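Local coordinates for protein 6-pyruvoyl tetrahydropterin synthase (Plasmodium falciparum, PDB 1Y13) that belongs to the 6-pyruvoyl tetrahydropterin synthase family, assembles as six subunits and holds zinc and biopterin, at residues S21-V26 / K58-V63; I163-S168 / A175-Y180. All coordinates share one frame; numbering follows the deposited sequence.

Contact 1: residues S21-V26 / K58-V63; sequences SAEVSV and KVRGYV
Two antiparallel strands of the main sheet meet here, and a salt-bridge network of Glu23, Lys58 and Arg60 lies across one face of the pair. Glu23 and Arg60 run side by side and point the same way. Arg60 grips one carboxylate oxygen side-on: NE is 2.7 Å and NH2 3.0 Å from Glu23 OE2. The oxygen lies close to the guanidinium plane, and the two flat groups are only 29° apart. The extended Glu23 chain, with CG anti to its carbonyl carbon (chi1 -60°), carries the carboxylate there. Lys58 crosses it from the other flank, with a long salt bridge of 3.6 Å from NZ to Glu23 OE1. Tyr162 adds a cation-pi contact to Arg60. Backbone bonds join Ala22 with Gly61 and Val24 with Val59, and Gly61 N to Ala22 O is nearly straight at 174°. On the reverse face Val24 CG2 meets Val59 CG2 at 3.9 Å. Val24 also packs on Phe72 and Leu75 of helix 72-86 and lies near a bound biopterin. Ala22 to Val26 also pair antiparallel with a strand of a second subunit. Antiparallel sheets running on between subunits are characteristic of this family, whose trimers form a beta barrel.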
# COMPACT_ATOMS: atom_id res chain seq x y z
N SER A 21 -0.76 5.31 28.89
CA SER A 21 -0.84 4.07 28.12
C SER A 21 -0.37 4.28 26.67
O SER A 21 -0.50 5.37 26.11
CB SER A 21 -2.24 3.45 28.15
OG SER A 21 -3.05 3.95 27.11
N ALA A 22 0.22 3.21 26.11
CA ALA A 22 0.78 3.21 24.77
C ALA A 22 0.41 1.89 24.09
O ALA A 22 0.20 0.90 24.77
CB ALA A 22 2.28 3.36 24.85
N GLU A 23 0.33 1.89 22.77
CA GLU A 23 0.05 0.66 22.01
C GLU A 23 1.20 0.30 21.11
O GLU A 23 1.94 1.17 20.65
CB GLU A 23 -1.22 0.81 21.18
CG GLU A 23 -2.45 1.07 22.04
CD GLU A 23 -3.70 1.48 21.25
OE1 GLU A 23 -3.57 2.08 20.17
OE2 GLU A 23 -4.82 1.20 21.74
N VAL A 24 1.37 -1.00 20.88
CA VAL A 24 2.23 -1.49 19.79
C VAL A 24 1.40 -2.43 18.91
O VAL A 24 0.50 -3.13 19.39
CB VAL A 24 3.52 -2.20 20.29
CG1 VAL A 24 4.51 -1.21 20.89
CG2 VAL A 24 3.19 -3.32 21.32
N SER A 25 1.68 -2.40 17.61
CA SER A 25 1.01 -3.30 16.67
C SER A 25 1.97 -3.79 15.65
O SER A 25 2.95 -3.12 15.31
CB SER A 25 -0.21 -2.68 15.97
OG SER A 25 0.12 -1.55 15.22
N VAL A 26 1.68 -4.99 15.18
CA VAL A 26 2.44 -5.63 14.11
C VAL A 26 1.46 -6.08 13.02
O VAL A 26 0.35 -6.51 13.30
CB VAL A 26 3.29 -6.82 14.64
CG1 VAL A 26 4.35 -6.32 15.58
CG2 VAL A 26 2.38 -7.84 15.38
N LYS A 58 -2.65 -5.84 17.85
CA LYS A 58 -2.32 -4.65 18.60
C LYS A 58 -2.58 -4.90 20.09
O LYS A 58 -3.58 -5.53 20.46
CB LYS A 58 -3.15 -3.50 18.07
CG LYS A 58 -3.07 -2.24 18.86
CD LYS A 58 -3.76 -1.14 18.11
CE LYS A 58 -5.22 -1.07 18.50
NZ LYS A 58 -5.78 0.21 17.99
N VAL A 59 -1.66 -4.45 20.94
CA VAL A 59 -1.81 -4.55 22.39
C VAL A 59 -1.60 -3.18 23.04
O VAL A 59 -0.78 -2.39 22.61
CB VAL A 59 -0.93 -5.69 23.08
CG1 VAL A 59 -0.87 -6.96 22.19
CG2 VAL A 59 0.47 -5.23 23.37
N ARG A 60 -2.39 -2.91 24.07
CA ARG A 60 -2.29 -1.66 24.80
C ARG A 60 -1.74 -1.95 26.19
O ARG A 60 -2.25 -2.82 26.90
CB ARG A 60 -3.65 -0.99 24.88
CG ARG A 60 -3.64 0.39 25.45
CD ARG A 60 -5.07 0.90 25.58
NE ARG A 60 -5.73 0.85 24.28
CZ ARG A 60 -7.05 0.74 24.09
NH1 ARG A 60 -7.89 0.68 25.12
NH2 ARG A 60 -7.51 0.70 22.85
N GLY A 61 -0.69 -1.23 26.54
CA GLY A 61 -0.02 -1.40 27.82
C GLY A 61 0.63 -0.10 28.23
O GLY A 61 0.03 0.96 28.09
N TYR A 62 1.85 -0.20 28.75
CA TYR A 62 2.64 0.93 29.23
C TYR A 62 4.07 0.71 28.83
O TYR A 62 4.51 -0.43 28.70
CB TYR A 62 2.55 1.05 30.77
CG TYR A 62 1.14 1.30 31.23
CD1 TYR A 62 0.64 2.59 31.31
CD2 TYR A 62 0.27 0.23 31.51
CE1 TYR A 62 -0.67 2.83 31.70
CE2 TYR A 62 -1.05 0.46 31.89
CZ TYR A 62 -1.50 1.77 31.98
OH TYR A 62 -2.80 2.02 32.35
N VAL A 63 4.81 1.79 28.64
CA VAL A 63 6.23 1.66 28.41
C VAL A 63 6.87 1.13 29.70
O VAL A 63 6.78 1.76 30.73
CB VAL A 63 6.86 3.02 27.97
CG1 VAL A 63 8.35 2.89 27.81
CG2 VAL A 63 6.21 3.51 26.66

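Contact 2: residues I163-S168 / A175-Y180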
# COMPACT_ATOMS: atom_id res chain seq x y z
N ILE A 163 -6.25 -6.17 24.13
CA ILE A 163 -5.71 -6.86 22.96
C ILE A 163 -6.74 -6.81 21.83
O ILE A 163 -7.94 -7.01 22.05
CB ILE A 163 -5.34 -8.31 23.30
CG1 ILE A 163 -4.23 -8.33 24.34
CG2 ILE A 163 -4.83 -9.06 22.08
CD1 ILE A 163 -4.05 -9.66 25.00
N GLU A 164 -6.27 -6.56 20.62
CA GLU A 164 -7.14 -6.41 19.48
C GLU A 164 -6.50 -7.08 18.28
O GLU A 164 -5.31 -6.90 18.01
CB GLU A 164 -7.34 -4.93 19.21
CG GLU A 164 -8.37 -4.59 18.16
CD GLU A 164 -8.31 -3.12 17.81
OE1 GLU A 164 -8.87 -2.28 18.57
OE2 GLU A 164 -7.70 -2.80 16.77
N ILE A 165 -7.28 -7.88 17.55
CA ILE A 165 -6.81 -8.37 16.27
C ILE A 165 -7.75 -7.96 15.14
O ILE A 165 -8.98 -7.88 15.31
CB ILE A 165 -6.60 -9.93 16.21
CG1 ILE A 165 -7.91 -10.66 16.26
CG2 ILE A 165 -5.70 -10.48 17.32
CD1 ILE A 165 -7.92 -11.77 15.30
N SER A 166 -7.16 -7.69 14.00
CA SER A 166 -7.91 -7.48 12.79
C SER A 166 -7.65 -8.68 11.91
O SER A 166 -6.51 -9.11 11.75
CB SER A 166 -7.40 -6.24 12.07
OG SER A 166 -7.92 -5.08 12.69
N VAL A 167 -8.71 -9.23 11.33
CA VAL A 167 -8.57 -10.32 10.38
C VAL A 167 -9.20 -9.85 9.08
O VAL A 167 -10.41 -9.60 9.05
CB VAL A 167 -9.23 -11.64 10.83
CG1 VAL A 167 -8.98 -12.73 9.78
CG2 VAL A 167 -8.71 -12.11 12.17
N SER A 168 -8.40 -9.74 8.02
CA SER A 168 -8.97 -9.42 6.73
C SER A 168 -9.19 -10.68 5.90
O SER A 168 -8.31 -11.55 5.84
CB SER A 168 -8.11 -8.40 6.00
OG SER A 168 -6.87 -8.97 5.67
N ALA A 175 -12.56 -7.78 9.79
CA ALA A 175 -13.22 -7.81 11.07
C ALA A 175 -12.20 -7.51 12.16
O ALA A 175 -11.04 -7.89 12.06
CB ALA A 175 -13.83 -9.17 11.29
N ILE A 176 -12.65 -6.82 13.20
CA ILE A 176 -11.82 -6.42 14.32
C ILE A 176 -12.50 -6.89 15.59
O ILE A 176 -13.64 -6.54 15.86
CB ILE A 176 -11.63 -4.90 14.35
CG1 ILE A 176 -11.08 -4.40 13.01
CG2 ILE A 176 -10.68 -4.50 15.47
CD1 ILE A 176 -12.13 -3.66 12.17
N VAL A 177 -11.82 -7.74 16.35
CA VAL A 177 -12.34 -8.26 17.60
C VAL A 177 -11.34 -7.90 18.69
O VAL A 177 -10.16 -7.68 18.40
CB VAL A 177 -12.59 -9.82 17.56
CG1 VAL A 177 -13.72 -10.17 16.61
CG2 VAL A 177 -11.33 -10.58 17.12
N HIS A 178 -11.80 -7.82 19.93
CA HIS A 178 -10.93 -7.40 21.01
C HIS A 178 -11.26 -8.10 22.32
O HIS A 178 -12.30 -8.74 22.46
CB HIS A 178 -11.05 -5.90 21.20
CG HIS A 178 -12.38 -5.49 21.75
ND1 HIS A 178 -13.46 -5.18 20.94
CD2 HIS A 178 -12.82 -5.35 23.02
CE1 HIS A 178 -14.50 -4.87 21.69
NE2 HIS A 178 -14.14 -4.96 22.96
N LYS A 179 -10.36 -7.92 23.30
CA LYS A 179 -10.61 -8.38 24.65
C LYS A 179 -9.89 -7.48 25.62
O LYS A 179 -8.72 -7.14 25.42
CB LYS A 179 -10.14 -9.82 24.83
CG LYS A 179 -10.88 -10.55 25.96
CD LYS A 179 -10.69 -12.05 25.84
CE LYS A 179 -11.34 -12.64 24.55
NZ LYS A 179 -12.59 -13.41 24.81
N TYR A 180 -10.61 -7.08 26.67
CA TYR A 180 -10.04 -6.36 27.79
C TYR A 180 -9.54 -7.41 28.75
O TYR A 180 -10.28 -8.33 29.09
CB TYR A 180 -11.10 -5.46 28.47
CG TYR A 180 -11.30 -4.19 27.70
CD1 TYR A 180 -10.47 -3.08 27.91
CD2 TYR A 180 -12.28 -4.10 26.70
CE1 TYR A 180 -10.62 -1.91 27.17
CE2 TYR A 180 -12.44 -2.93 25.96
CZ TYR A 180 -11.61 -1.84 26.20
OH TYR A 180 -11.76 -0.68 25.47
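Ile165 turns CG1 between its backbone N and carbonyl carbon (chi1 70°). Val177 has CG1 anti to its carbonyl carbon (chi1 -67°), which leaves CG2 between the backbone N and the carbonyl carbon. The two side chains therefore lie alongside each other, with Ile165 CG1 3.5 Å from Val177 CG2. On the other face, Glu164 and Ile176 cross at an angle. CG, CD and OE2 of Glu164 all lie against Ile176 CG2, with CG nearest at 3.5 Å. The glutamate's polar end is held by Tyr162, whose OH bonds to OE1. Beside it, Ser166 OG sits 3.2 Å from Ile176 CG1, a close contact of hydroxyl and methylene. Ile176 is thus touched on two of its branches. Six backbone hydrogen bonds join the strands through the pairs Ile163 with Lys179, Ile165 with Val177, and Val167 with Ala175. Val167 N to Ala175 O is 2.8 Å long. At the far end Ile163 N bonds to Lys179 O at 3.0 Å. Strand 49-62 flanks strand 162-168 on its other side, with a backbone bond between Ser166 and Ser56, and Leu143, Leu146 and Ile147 of helix 135-150 cover the face of Ile163 and Ile165. Beyond Ala175 and Ile176, a strand of a third subunit continues the sheet.

In the fold
From the N terminus, strand 21-41 runs out and strand 49-62 returns beside it. Contact 1 closes this loop at its open end, far from the turn. The chain then passes through helix 72-86, the smaller sheets and helix 135-150 before re-entering the main sheet at strand 162-168. Contact 2 closes the short hairpin with strand 173-180. The contacts follow in series, and neither nests in or crosses the other. Strands 49-62 and 162-168 are neighbours, so the two pairs form one continuous sheet. Lys58 N lies 2.9 Å from Glu164 O, a probable hydrogen bond. Val59 also packs on Ile163. The contact centres are about 14 Å apart.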